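Side-chain contacts in staphylococcal enterotoxin-like toxin (Staphylococcus aureus, PDB 4DXF), which probably binds carbohydrates, as a superantigen-like toxin that joins an oligonucleotide/oligosaccharide-binding (OB) fold to a beta-grasp domain: residues A[26-31]-A[54-59]; A[47-52]-A[76-81]; A[143-148]-A[164-169]; A[153-158]-A[176-181]. One frame throughout, in Å; residues are numbered along the deposited sequence.

Contact 1: A[26-31]-A[54-59]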
loop_
_atom_site.group_PDB
_atom_site.type_symbol
_atom_site.label_atom_id
_atom_site.label_comp_id
_atom_site.label_asym_id
_atom_site.label_seq_id
_atom_site.Cartn_x
_atom_site.Cartn_y
_atom_site.Cartn_z
ATOM N N PRO A 26 3.591 4.455 -10.729
ATOM C CA PRO A 26 4.429 5.259 -9.812
ATOM C C PRO A 26 3.608 5.656 -8.564
ATOM O O PRO A 26 2.360 5.766 -8.627
ATOM C CB PRO A 26 4.818 6.503 -10.652
ATOM C CG PRO A 26 3.685 6.649 -11.693
ATOM C CD PRO A 26 3.080 5.217 -11.883
ATOM N N SER A 27 4.298 5.825 -7.427
ATOM C CA SER A 27 3.632 6.271 -6.156
ATOM C C SER A 27 4.207 7.638 -5.762
ATOM O O SER A 27 5.280 8.046 -6.250
ATOM C CB SER A 27 3.851 5.336 -4.984
ATOM O OG SER A 27 5.271 5.093 -4.773
ATOM N N LEU A 28 3.458 8.341 -4.903
ATOM C CA LEU A 28 3.927 9.668 -4.413
ATOM C C LEU A 28 3.757 9.602 -2.905
ATOM O O LEU A 28 2.904 8.859 -2.301
ATOM C CB LEU A 28 3.062 10.811 -4.989
ATOM C CG LEU A 28 3.106 11.123 -6.507
ATOM C CD1 LEU A 28 1.888 11.875 -7.049
ATOM C CD2 LEU A 28 4.439 11.765 -6.901
ATOM N N GLU A 29 4.558 10.393 -2.184
ATOM C CA GLU A 29 4.427 10.303 -0.746
ATOM C C GLU A 29 4.372 11.728 -0.218
ATOM O O GLU A 29 5.294 12.468 -0.530
ATOM C CB GLU A 29 5.636 9.626 -0.139
ATOM C CG GLU A 29 5.600 8.107 -0.333
ATOM C CD GLU A 29 6.796 7.372 0.203
ATOM O OE1 GLU A 29 7.335 7.792 1.253
ATOM O OE2 GLU A 29 7.207 6.380 -0.452
ATOM N N PHE A 30 3.315 12.091 0.506
ATOM C CA PHE A 30 3.148 13.472 1.071
ATOM C C PHE A 30 3.109 13.390 2.549
ATOM O O PHE A 30 2.241 12.774 3.113
ATOM C CB PHE A 30 1.881 14.127 0.487
ATOM C CG PHE A 30 1.926 14.221 -1.041
ATOM C CD1 PHE A 30 0.905 13.716 -1.799
ATOM C CD2 PHE A 30 2.988 14.868 -1.677
ATOM C CE1 PHE A 30 0.952 13.837 -3.161
ATOM C CE2 PHE A 30 3.043 14.985 -3.019
ATOM C CZ PHE A 30 2.040 14.436 -3.764
ATOM N N LYS A 31 4.077 13.989 3.237
ATOM C CA LYS A 31 4.162 13.705 4.640
ATOM C C LYS A 31 4.106 15.086 5.348
ATOM O O LYS A 31 4.389 16.113 4.696
ATOM C CB LYS A 31 5.461 12.978 5.037
ATOM C CG LYS A 31 5.532 11.506 4.494
ATOM C CD LYS A 31 6.661 10.706 5.197
ATOM C CE LYS A 31 7.135 9.648 4.220
ATOM N NZ LYS A 31 8.268 8.853 4.774
ATOM N N PHE A 54 -1.571 21.044 -7.300
ATOM C CA PHE A 54 -2.752 20.189 -7.422
ATOM C C PHE A 54 -3.531 19.933 -6.133
ATOM O O PHE A 54 -3.001 19.809 -4.981
ATOM C CB PHE A 54 -2.345 18.820 -8.029
ATOM C CG PHE A 54 -1.719 18.935 -9.399
ATOM C CD1 PHE A 54 -2.527 19.022 -10.551
ATOM C CD2 PHE A 54 -0.333 18.989 -9.544
ATOM C CE1 PHE A 54 -1.944 19.148 -11.848
ATOM C CE2 PHE A 54 0.274 19.082 -10.814
ATOM C CZ PHE A 54 -0.537 19.164 -11.985
ATOM N N ILE A 55 -4.833 19.743 -6.299
ATOM C CA ILE A 55 -5.579 19.255 -5.183
ATOM C C ILE A 55 -5.766 17.735 -5.307
ATOM O O ILE A 55 -6.480 17.276 -6.242
ATOM C CB ILE A 55 -6.970 19.970 -5.126
ATOM C CG1 ILE A 55 -6.830 21.511 -5.157
ATOM C CG2 ILE A 55 -7.739 19.536 -3.981
ATOM C CD1 ILE A 55 -8.239 22.217 -5.085
ATOM N N TYR A 56 -5.139 16.968 -4.430
ATOM C CA TYR A 56 -5.302 15.511 -4.448
ATOM C C TYR A 56 -6.497 15.068 -3.700
ATOM O O TYR A 56 -6.736 15.415 -2.544
ATOM C CB TYR A 56 -4.050 14.710 -4.027
ATOM C CG TYR A 56 -2.838 15.020 -4.803
ATOM C CD1 TYR A 56 -2.185 16.240 -4.672
ATOM C CD2 TYR A 56 -2.282 14.067 -5.719
ATOM C CE1 TYR A 56 -1.038 16.540 -5.441
ATOM C CE2 TYR A 56 -1.134 14.366 -6.464
ATOM C CZ TYR A 56 -0.505 15.563 -6.303
ATOM O OH TYR A 56 0.599 15.848 -7.031
ATOM N N LYS A 57 -7.354 14.289 -4.399
ATOM C CA LYS A 57 -8.566 13.802 -3.764
ATOM C C LYS A 57 -8.351 12.401 -3.272
ATOM O O LYS A 57 -8.219 11.461 -4.098
ATOM C CB LYS A 57 -9.710 13.760 -4.794
ATOM C CG LYS A 57 -10.009 15.121 -5.441
ATOM C CD LYS A 57 -11.257 15.698 -4.889
ATOM C CE LYS A 57 -11.394 17.045 -5.582
ATOM N NZ LYS A 57 -11.567 18.030 -4.538
ATOM N N ILE A 58 -8.349 12.214 -1.980
ATOM C CA ILE A 58 -8.051 10.914 -1.390
ATOM C C ILE A 58 -9.338 10.233 -0.914
ATOM O O ILE A 58 -9.974 10.604 0.120
ATOM C CB ILE A 58 -6.979 10.964 -0.206
ATOM C CG1 ILE A 58 -5.716 11.809 -0.555
ATOM C CG2 ILE A 58 -6.630 9.528 0.447
ATOM C CD1 ILE A 58 -4.909 11.261 -1.824
ATOM N N ALA A 59 -9.762 9.183 -1.658
ATOM C CA ALA A 59 -10.937 8.461 -1.182
ATOM C C ALA A 59 -10.953 7.908 0.227
ATOM O O ALA A 59 -10.036 7.192 0.690
ATOM C CB ALA A 59 -11.352 7.335 -2.243
#
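Along 54-59, the first side chain to meet 26-31 is that of Tyr56, whose ring takes Phe30 over one face and Leu28 nearby. The pair of rings is edge-to-face: Phe30 offers its edge, the centroids lie 4.9 Å apart and the planes meet at 56°, so the T is an inclined one. Phe30 and Tyr56 both carry CG anti to the carbonyl carbon (chi1 -59° and -55°), and their side chains cross at about a right angle. Phe30 CE1 stands over the centre of the Tyr56 ring, 3.8 Å above its plane, and Phe30 CZ comes as near as 3.8 Å to Tyr56 CZ. Leu28 supplies one methyl, with CD1 4.0 Å from Tyr56 CE2. The phenol oxygen is bound by Asp52 OD2, which ties down the far end of the ring while its carbon face serves the apolar contact. The CA atoms of Phe30 and Tyr56 are 10.3 Å apart and no hydrogen bond joins the segments, so side chains alone bridge the gap. Strand 28-31 pairs instead with 76-80, through Leu28 with Val80 and Phe30 with Val78, while Tyr56 pairs with Val49 of strand 46-49; Pro51 touches both rings.

Contact 2: A[47-52]-A[76-81]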
loop_
_atom_site.group_PDB
_atom_site.type_symbol
_atom_site.label_atom_id
_atom_site.label_comp_id
_atom_site.label_asym_id
_atom_site.label_seq_id
_atom_site.Cartn_x
_atom_site.Cartn_y
_atom_site.Cartn_z
ATOM N N MET A 47 -10.708 13.137 1.285
ATOM C CA MET A 47 -9.794 14.050 1.999
ATOM C C MET A 47 -8.959 14.760 0.929
ATOM O O MET A 47 -8.253 14.114 0.123
ATOM C CB MET A 47 -8.895 13.253 2.997
ATOM C CG MET A 47 -7.875 14.261 3.709
ATOM S SD MET A 47 -6.853 13.504 4.885
ATOM C CE MET A 47 -7.904 13.150 6.222
ATOM N N ASN A 48 -8.998 16.096 0.911
ATOM C CA ASN A 48 -8.236 16.888 -0.049
ATOM C C ASN A 48 -6.856 17.202 0.573
ATOM O O ASN A 48 -6.778 17.670 1.707
ATOM C CB ASN A 48 -8.968 18.204 -0.357
ATOM C CG ASN A 48 -10.246 17.970 -1.152
ATOM O OD1 ASN A 48 -10.195 17.723 -2.370
ATOM N ND2 ASN A 48 -11.347 17.890 -0.446
ATOM N N VAL A 49 -5.804 16.928 -0.161
ATOM C CA VAL A 49 -4.436 17.323 0.232
ATOM C C VAL A 49 -3.811 18.163 -0.845
ATOM O O VAL A 49 -3.929 17.887 -2.067
ATOM C CB VAL A 49 -3.568 16.111 0.449
ATOM C CG1 VAL A 49 -2.186 16.549 1.028
ATOM C CG2 VAL A 49 -4.247 15.203 1.341
ATOM N N VAL A 50 -3.088 19.237 -0.444
ATOM C CA VAL A 50 -2.660 20.150 -1.444
ATOM C C VAL A 50 -1.148 20.408 -1.208
ATOM O O VAL A 50 -0.749 21.398 -0.602
ATOM C CB VAL A 50 -3.473 21.511 -1.368
ATOM C CG1 VAL A 50 -3.061 22.419 -2.513
ATOM C CG2 VAL A 50 -5.007 21.253 -1.407
ATOM N N PRO A 51 -0.305 19.504 -1.671
ATOM C CA PRO A 51 1.141 19.650 -1.369
ATOM C C PRO A 51 1.892 20.460 -2.425
ATOM O O PRO A 51 3.048 20.882 -2.162
ATOM C CB PRO A 51 1.596 18.191 -1.387
ATOM C CG PRO A 51 0.823 17.671 -2.616
ATOM C CD PRO A 51 -0.593 18.278 -2.444
ATOM N N ASP A 52 1.273 20.719 -3.596
ATOM C CA ASP A 52 1.879 21.375 -4.724
ATOM C C ASP A 52 0.807 22.238 -5.397
ATOM O O ASP A 52 -0.047 22.802 -4.665
ATOM C CB ASP A 52 2.492 20.345 -5.690
ATOM C CG ASP A 52 1.513 19.228 -6.048
ATOM O OD1 ASP A 52 0.311 19.442 -5.887
ATOM O OD2 ASP A 52 1.951 18.087 -6.431
ATOM N N VAL A 76 -1.221 14.716 8.937
ATOM C CA VAL A 76 -1.564 13.651 7.958
ATOM C C VAL A 76 -0.365 13.373 7.024
ATOM O O VAL A 76 0.250 14.300 6.462
ATOM C CB VAL A 76 -2.833 14.144 7.220
ATOM C CG1 VAL A 76 -3.139 13.313 5.958
ATOM C CG2 VAL A 76 -3.938 14.052 8.279
ATOM N N ASP A 77 -0.135 12.054 6.788
ATOM C CA ASP A 77 0.827 11.572 5.806
ATOM C C ASP A 77 -0.087 10.752 4.823
ATOM O O ASP A 77 -1.021 10.133 5.307
ATOM C CB ASP A 77 1.785 10.583 6.445
ATOM C CG ASP A 77 2.907 11.241 7.235
ATOM O OD1 ASP A 77 2.788 12.480 7.446
ATOM O OD2 ASP A 77 3.849 10.510 7.608
ATOM N N VAL A 78 0.192 10.829 3.542
ATOM C CA VAL A 78 -0.564 10.011 2.539
ATOM C C VAL A 78 0.405 9.338 1.621
ATOM O O VAL A 78 1.367 9.961 1.087
ATOM C CB VAL A 78 -1.536 10.895 1.753
ATOM C CG1 VAL A 78 -2.490 9.993 0.897
ATOM C CG2 VAL A 78 -2.443 11.735 2.683
ATOM N N PHE A 79 0.153 8.009 1.426
ATOM C CA PHE A 79 0.866 7.277 0.412
ATOM C C PHE A 79 -0.156 7.259 -0.768
ATOM O O PHE A 79 -1.270 6.688 -0.564
ATOM C CB PHE A 79 1.175 5.863 0.956
ATOM C CG PHE A 79 1.854 5.013 -0.089
ATOM C CD1 PHE A 79 3.182 5.236 -0.404
ATOM C CD2 PHE A 79 1.139 4.059 -0.782
ATOM C CE1 PHE A 79 3.844 4.498 -1.474
ATOM C CE2 PHE A 79 1.740 3.326 -1.854
ATOM C CZ PHE A 79 3.097 3.505 -2.184
ATOM N N VAL A 80 0.265 7.788 -1.906
ATOM C CA VAL A 80 -0.566 8.064 -3.092
ATOM C C VAL A 80 -0.129 7.176 -4.240
ATOM O O VAL A 80 1.022 7.168 -4.624
ATOM C CB VAL A 80 -0.518 9.570 -3.528
ATOM C CG1 VAL A 80 -1.271 9.863 -4.870
ATOM C CG2 VAL A 80 -1.039 10.425 -2.431
ATOM N N VAL A 81 -1.143 6.563 -4.870
ATOM C CA VAL A 81 -0.926 5.919 -6.165
ATOM C C VAL A 81 -2.058 6.499 -7.052
ATOM O O VAL A 81 -3.230 6.171 -6.775
ATOM C CB VAL A 81 -1.108 4.359 -6.019
ATOM C CG1 VAL A 81 -0.931 3.694 -7.446
ATOM C CG2 VAL A 81 -0.065 3.762 -5.101
#
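Two apolar pairs make up the first shell: Met47 with Val76, and Val49 with Val78. Met47 SD lies 3.9 Å from Val76 CG1, and Val49 CG2 lies 4.1 Å from Val78 CG2; in both pairs the side chains run past one another in opposite directions. Met47 reaches across because its chain is extended as far as sulfur (chi1 178°, chi2 also near 180°) and bends only at chi3, -72°, where the terminal methyl turns aside. With the CA atoms of Val49 and Val78 8.6 Å apart and no hydrogen bond across, the strands face each other through side chains and do not pair. Around this shell, Ile97 of strand 92-99 touches both Met47 and Val76, and Leu60 and Tyr68 also pack on Met47. Further out, backbone bonds set the strands: Met47 with Ile58 for strand 46-49, Val76 with Glu33 and Asp77 with Thr98 for strand 76-80. Asp77, on the far side of its strand, forms a salt bridge with Lys133. Buried aliphatic groups meeting between strands that are not neighbours in the sheet are what the interior of a beta barrel provides, here that of the OB fold.

Contact 3: A[143-148]-A[164-169]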
loop_
_atom_site.group_PDB
_atom_site.type_symbol
_atom_site.label_atom_id
_atom_site.label_comp_id
_atom_site.label_asym_id
_atom_site.label_seq_id
_atom_site.Cartn_x
_atom_site.Cartn_y
_atom_site.Cartn_z
ATOM N N PHE A 143 1.763 -2.202 -1.765
ATOM C CA PHE A 143 2.196 -1.691 -3.018
ATOM C C PHE A 143 3.726 -1.784 -3.181
ATOM O O PHE A 143 4.241 -2.264 -4.194
ATOM C CB PHE A 143 1.727 -0.286 -3.187
ATOM C CG PHE A 143 1.849 0.223 -4.559
ATOM C CD1 PHE A 143 0.797 -0.039 -5.474
ATOM C CD2 PHE A 143 2.999 0.967 -5.016
ATOM C CE1 PHE A 143 0.880 0.377 -6.761
ATOM C CE2 PHE A 143 3.038 1.427 -6.375
ATOM C CZ PHE A 143 1.947 1.135 -7.214
ATOM N N LYS A 144 4.475 -1.282 -2.189
ATOM C CA LYS A 144 5.905 -1.338 -2.298
ATOM C C LYS A 144 6.460 -2.749 -2.366
ATOM O O LYS A 144 7.445 -2.991 -3.097
ATOM C CB LYS A 144 6.499 -0.637 -1.105
ATOM C CG LYS A 144 6.298 0.860 -1.284
ATOM C CD LYS A 144 6.955 1.692 -0.091
ATOM C CE LYS A 144 7.060 3.183 -0.555
ATOM N NZ LYS A 144 7.682 3.969 0.584
ATOM N N LEU A 145 5.884 -3.675 -1.578
ATOM C CA LEU A 145 6.378 -5.049 -1.541
ATOM C C LEU A 145 6.073 -5.695 -2.913
ATOM O O LEU A 145 6.987 -6.290 -3.503
ATOM C CB LEU A 145 5.771 -5.790 -0.366
ATOM C CG LEU A 145 6.419 -5.511 1.045
ATOM C CD1 LEU A 145 5.572 -6.045 2.119
ATOM C CD2 LEU A 145 7.817 -6.188 1.070
ATOM N N ARG A 146 4.853 -5.499 -3.464
ATOM C CA ARG A 146 4.611 -6.150 -4.810
ATOM C C ARG A 146 5.513 -5.579 -5.893
ATOM O O ARG A 146 6.067 -6.326 -6.698
ATOM C CB ARG A 146 3.141 -6.041 -5.210
ATOM C CG ARG A 146 2.291 -6.818 -4.254
ATOM C CD ARG A 146 0.911 -7.155 -4.927
ATOM N NE ARG A 146 -0.134 -7.230 -3.923
ATOM C CZ ARG A 146 -1.319 -7.810 -4.071
ATOM N NH1 ARG A 146 -1.609 -8.499 -5.207
ATOM N NH2 ARG A 146 -2.181 -7.676 -3.086
ATOM N N LYS A 147 5.695 -4.239 -5.943
ATOM C CA LYS A 147 6.566 -3.642 -6.878
ATOM C C LYS A 147 7.936 -4.248 -6.792
ATOM O O LYS A 147 8.499 -4.593 -7.854
ATOM C CB LYS A 147 6.664 -2.108 -6.671
ATOM C CG LYS A 147 7.541 -1.448 -7.704
ATOM C CD LYS A 147 7.562 0.098 -7.567
ATOM C CE LYS A 147 6.422 0.710 -8.391
ATOM N NZ LYS A 147 6.403 2.196 -8.284
ATOM N N GLN A 148 8.502 -4.329 -5.599
ATOM C CA GLN A 148 9.808 -4.960 -5.401
ATOM C C GLN A 148 9.840 -6.403 -5.941
ATOM O O GLN A 148 10.845 -6.845 -6.570
ATOM C CB GLN A 148 10.161 -4.973 -3.943
ATOM C CG GLN A 148 11.543 -5.622 -3.682
ATOM C CD GLN A 148 11.759 -5.919 -2.202
ATOM O OE1 GLN A 148 11.346 -5.140 -1.342
ATOM N NE2 GLN A 148 12.414 -7.049 -1.895
ATOM N N ILE A 164 1.781 -12.338 0.580
ATOM C CA ILE A 164 2.714 -11.694 1.468
ATOM C C ILE A 164 2.110 -11.673 2.915
ATOM O O ILE A 164 0.886 -11.408 3.083
ATOM C CB ILE A 164 2.866 -10.263 1.027
ATOM C CG1 ILE A 164 3.586 -10.113 -0.327
ATOM C CG2 ILE A 164 3.577 -9.465 2.170
ATOM C CD1 ILE A 164 3.069 -8.843 -0.979
ATOM N N VAL A 165 2.917 -11.994 3.914
ATOM C CA VAL A 165 2.465 -11.975 5.289
ATOM C C VAL A 165 3.402 -11.090 6.116
ATOM O O VAL A 165 4.645 -11.314 6.186
ATOM C CB VAL A 165 2.355 -13.424 5.942
ATOM C CG1 VAL A 165 1.816 -13.401 7.454
ATOM C CG2 VAL A 165 1.572 -14.421 5.025
ATOM N N ILE A 166 2.765 -10.110 6.760
ATOM C CA ILE A 166 3.503 -9.162 7.602
ATOM C C ILE A 166 3.355 -9.659 9.018
ATOM O O ILE A 166 2.238 -9.741 9.536
ATOM C CB ILE A 166 2.892 -7.733 7.508
ATOM C CG1 ILE A 166 2.647 -7.217 6.086
ATOM C CG2 ILE A 166 3.721 -6.667 8.342
ATOM C CD1 ILE A 166 3.905 -7.065 5.167
ATOM N N LYS A 167 4.462 -10.023 9.650
ATOM C CA LYS A 167 4.390 -10.613 10.978
ATOM C C LYS A 167 4.730 -9.551 11.988
ATOM O O LYS A 167 5.787 -8.971 11.900
ATOM C CB LYS A 167 5.348 -11.813 11.139
ATOM C CG LYS A 167 4.869 -12.964 10.184
ATOM C CD LYS A 167 5.785 -14.178 10.225
ATOM C CE LYS A 167 5.122 -15.350 10.932
ATOM N NZ LYS A 167 6.193 -16.230 11.497
ATOM N N MET A 168 3.818 -9.337 12.935
ATOM C CA MET A 168 3.968 -8.312 13.968
ATOM C C MET A 168 4.711 -8.808 15.220
ATOM O O MET A 168 4.556 -9.972 15.620
ATOM C CB MET A 168 2.572 -7.826 14.306
ATOM C CG MET A 168 1.806 -7.295 13.051
ATOM S SD MET A 168 2.719 -6.070 12.067
ATOM C CE MET A 168 2.562 -4.548 13.098
ATOM N N LYS A 169 5.511 -7.930 15.835
ATOM C CA LYS A 169 6.284 -8.243 17.068
ATOM C C LYS A 169 5.340 -8.663 18.190
ATOM O O LYS A 169 5.651 -9.565 19.007
ATOM C CB LYS A 169 7.117 -7.038 17.545
ATOM C CG LYS A 169 8.487 -6.938 16.916
ATOM C CD LYS A 169 9.094 -5.608 17.246
ATOM C CE LYS A 169 10.264 -5.347 16.367
ATOM N NZ LYS A 169 11.116 -6.575 16.301
#
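Leu145 and Ile164 are brought together by two extended side chains. In Leu145, CG lies opposite the carbonyl carbon and CD1 continues outward from the helix; in Ile164, chi1 of -69° sets CG1 in the same relation and CD1 runs on toward the helix. Ile166 behaves differently: a chi2 of -62° folds CD1 back, which directs this methyl at the same leucine. Leu145 CD1 therefore touches two residues of the strand, lying 4.0 Å from Ile164 CG2 and 3.6 Å from Ile166 CD1. The Ile164 CD1 methyl reaches the helix between Leu145 and Arg146, 4.1 Å from Leu145 CB and 3.9 Å from Arg146 CG. The axes of helix 143-148 and strand 164-168 stay 10.6 Å apart and run at 131° to each other, a separation that the two layers of side chains fill. This is the helix-on-sheet layer of the beta-grasp fold, with Phe129, Phe176 and Val201 adding further apolar groups around it. Arg146 lends only its aliphatic part: its guanidinium forms a salt bridge with Asp142 through NH2, while NH1 reaches the 176-181 turn at Lys180 O. No hydrogen bond spans the two segments, so shape and the burial of hydrocarbon account for their association, whereas the charge of Arg146 is met by groups on the helix and in neighbouring loops.

Contact 4: A[153-158]-A[176-181]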
loop_
_atom_site.group_PDB
_atom_site.type_symbol
_atom_site.label_atom_id
_atom_site.label_comp_id
_atom_site.label_asym_id
_atom_site.label_seq_id
_atom_site.Cartn_x
_atom_site.Cartn_y
_atom_site.Cartn_z
ATOM N N ASN A 153 11.977 -10.330 -8.546
ATOM C CA ASN A 153 11.623 -11.777 -8.344
ATOM C C ASN A 153 10.686 -12.273 -9.395
ATOM O O ASN A 153 10.133 -13.391 -9.312
ATOM C CB ASN A 153 11.024 -12.032 -6.949
ATOM C CG ASN A 153 11.911 -11.557 -5.860
ATOM O OD1 ASN A 153 11.763 -10.444 -5.352
ATOM N ND2 ASN A 153 12.893 -12.360 -5.523
ATOM N N ASN A 154 10.463 -11.406 -10.350
ATOM C CA ASN A 154 9.606 -11.659 -11.495
ATOM C C ASN A 154 8.156 -11.991 -11.174
ATOM O O ASN A 154 7.456 -12.702 -11.929
ATOM C CB ASN A 154 10.237 -12.695 -12.477
ATOM C CG ASN A 154 9.655 -12.576 -13.875
ATOM O OD1 ASN A 154 9.295 -11.461 -14.329
ATOM N ND2 ASN A 154 9.531 -13.722 -14.571
ATOM N N LEU A 155 7.636 -11.421 -10.063
ATOM C CA LEU A 155 6.234 -11.599 -9.820
ATOM C C LEU A 155 5.444 -11.038 -10.963
ATOM O O LEU A 155 5.747 -9.994 -11.544
ATOM C CB LEU A 155 5.774 -10.925 -8.510
ATOM C CG LEU A 155 4.271 -11.081 -8.204
ATOM C CD1 LEU A 155 3.935 -12.406 -7.615
ATOM C CD2 LEU A 155 4.085 -9.953 -7.119
ATOM N N TYR A 156 4.406 -11.775 -11.293
ATOM C CA TYR A 156 3.521 -11.477 -12.420
ATOM C C TYR A 156 4.209 -11.637 -13.765
ATOM O O TYR A 156 3.739 -11.093 -14.758
ATOM C CB TYR A 156 2.768 -10.144 -12.303
ATOM C CG TYR A 156 2.027 -9.999 -10.991
ATOM C CD1 TYR A 156 1.248 -11.043 -10.463
ATOM C CD2 TYR A 156 2.121 -8.796 -10.250
ATOM C CE1 TYR A 156 0.550 -10.910 -9.239
ATOM C CE2 TYR A 156 1.441 -8.654 -9.044
ATOM C CZ TYR A 156 0.699 -9.692 -8.499
ATOM O OH TYR A 156 -0.005 -9.669 -7.267
ATOM N N GLY A 157 5.289 -12.417 -13.760
ATOM C CA GLY A 157 6.025 -12.743 -14.981
ATOM C C GLY A 157 5.565 -14.126 -15.398
ATOM O O GLY A 157 4.538 -14.254 -16.058
ATOM N N ASN A 158 6.301 -15.127 -14.905
ATOM C CA ASN A 158 6.079 -16.571 -15.007
ATOM C C ASN A 158 4.956 -17.031 -14.065
ATOM O O ASN A 158 4.099 -17.845 -14.454
ATOM C CB ASN A 158 7.398 -17.305 -14.624
ATOM C CG ASN A 158 8.108 -16.659 -13.307
ATOM O OD1 ASN A 158 7.557 -15.728 -12.671
ATOM N ND2 ASN A 158 9.305 -17.162 -12.925
ATOM N N PHE A 176 -1.676 -10.522 2.408
ATOM C CA PHE A 176 -2.093 -9.995 1.122
ATOM C C PHE A 176 -1.980 -11.130 0.086
ATOM O O PHE A 176 -0.891 -11.584 -0.181
ATOM C CB PHE A 176 -1.171 -8.886 0.629
ATOM C CG PHE A 176 -0.889 -7.803 1.654
ATOM C CD1 PHE A 176 -1.908 -7.286 2.420
ATOM C CD2 PHE A 176 0.416 -7.293 1.779
ATOM C CE1 PHE A 176 -1.621 -6.244 3.367
ATOM C CE2 PHE A 176 0.727 -6.296 2.703
ATOM C CZ PHE A 176 -0.268 -5.765 3.515
ATOM N N GLU A 177 -3.111 -11.625 -0.402
ATOM C CA GLU A 177 -3.118 -12.660 -1.491
ATOM C C GLU A 177 -2.726 -12.026 -2.777
ATOM O O GLU A 177 -3.245 -11.000 -3.178
ATOM C CB GLU A 177 -4.558 -13.288 -1.597
ATOM C CG GLU A 177 -4.972 -13.946 -0.303
ATOM C CD GLU A 177 -4.216 -15.278 0.013
ATOM O OE1 GLU A 177 -3.617 -15.922 -0.884
ATOM O OE2 GLU A 177 -4.210 -15.712 1.175
ATOM N N LEU A 178 -1.700 -12.592 -3.420
ATOM C CA LEU A 178 -1.133 -12.016 -4.629
ATOM C C LEU A 178 -1.967 -12.231 -5.906
ATOM O O LEU A 178 -1.736 -11.575 -6.859
ATOM C CB LEU A 178 0.318 -12.552 -4.817
ATOM C CG LEU A 178 1.250 -12.277 -3.622
ATOM C CD1 LEU A 178 2.511 -13.023 -3.942
ATOM C CD2 LEU A 178 1.459 -10.785 -3.661
ATOM N N HIS A 179 -2.960 -13.123 -5.914
ATOM C CA HIS A 179 -3.728 -13.304 -7.166
ATOM C C HIS A 179 -4.761 -12.205 -7.415
ATOM O O HIS A 179 -5.434 -12.201 -8.465
ATOM C CB HIS A 179 -4.463 -14.685 -7.149
ATOM C CG HIS A 179 -5.555 -14.781 -6.134
ATOM N ND1 HIS A 179 -5.343 -15.243 -4.855
ATOM C CD2 HIS A 179 -6.876 -14.457 -6.207
ATOM C CE1 HIS A 179 -6.477 -15.187 -4.181
ATOM N NE2 HIS A 179 -7.423 -14.732 -4.987
ATOM N N LYS A 180 -4.960 -11.294 -6.445
ATOM C CA LYS A 180 -5.986 -10.256 -6.615
ATOM C C LYS A 180 -5.396 -8.917 -6.148
ATOM O O LYS A 180 -4.447 -8.948 -5.403
ATOM C CB LYS A 180 -7.276 -10.583 -5.820
ATOM C CG LYS A 180 -7.142 -10.865 -4.320
ATOM C CD LYS A 180 -8.581 -11.117 -3.749
ATOM C CE LYS A 180 -8.521 -11.315 -2.240
ATOM N NZ LYS A 180 -9.905 -11.495 -1.607
ATOM N N LYS A 181 -5.884 -7.804 -6.673
ATOM C CA LYS A 181 -5.427 -6.472 -6.114
ATOM C C LYS A 181 -5.847 -6.392 -4.617
ATOM O O LYS A 181 -6.851 -7.043 -4.165
ATOM C CB LYS A 181 -6.008 -5.348 -6.961
ATOM C CG LYS A 181 -5.770 -3.955 -6.465
ATOM C CD LYS A 181 -6.908 -3.074 -6.902
ATOM C CE LYS A 181 -6.493 -2.037 -7.852
ATOM N NZ LYS A 181 -7.524 -0.931 -7.858
#
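Leu155 and Tyr156 occupy the two central positions of a type II beta turn, Asn154 to Gly157, and meet Leu178 in a type I turn, Glu177 to Lys180; the first turn follows helix 138-153 and the second leaves strand 173-177 at the edge of the beta-grasp sheet. The positive phi of Tyr156, 68°, is that of the third residue of a type II turn, and Gly157 N closes the turn on Asn154 O at 2.9 Å. From there the phenol crosses to the other turn, where Tyr156 OH donates to Leu178 O at 2.6 Å. The hydroxyl lies in the carbonyl plane on a lone pair, with a C=O...O angle of 132°, and the carbonyl oxygen in turn lies at the edge of the ring. Over one face of that ring sits Leu155 CG, 3.5 Å above its centre. Beside the hydrogen bond the two leucines meet methyl to methyl, Leu155 CD1 being 4.0 Å from Leu178 CD1, while Leu178 CB is 3.8 Å from Tyr156 OH. Leu19 and Arg20 of helix 17-22 and Ile150 also touch the tyrosine. Its hydroxyl is bonded to Arg146 NH1 as well, so this buried group has two partners; the nearby positive charge would probably polarise the O-H and strengthen its bond to the carbonyl, tying one turn to the other.

In the fold
Contacts 1 and 2 share the OB-fold barrel: their centres are 4 Å apart, their segments alternate along the chain, and Lys57 NZ to Asn48 OD1 at 2.6 Å is one link between them. Contacts 3 and 4, centres 12 Å apart, likewise interlock within the beta-grasp domain, where Ile164 O meets Phe176 N at 2.8 Å. Among these contacts, helix 138-153 is where the two domains touch. Glu29 OE2 forms a salt bridge to Lys144 NZ at 2.7 Å, and Phe79 CZ packs 3.8 Å from Phe143 CD2, joining contacts 1 and 2 to contact 3. Contact 4 touches contact 3 but neither OB-fold contact; its nearest atoms are about 8 Å from contact 2 and 11 Å from contact 1.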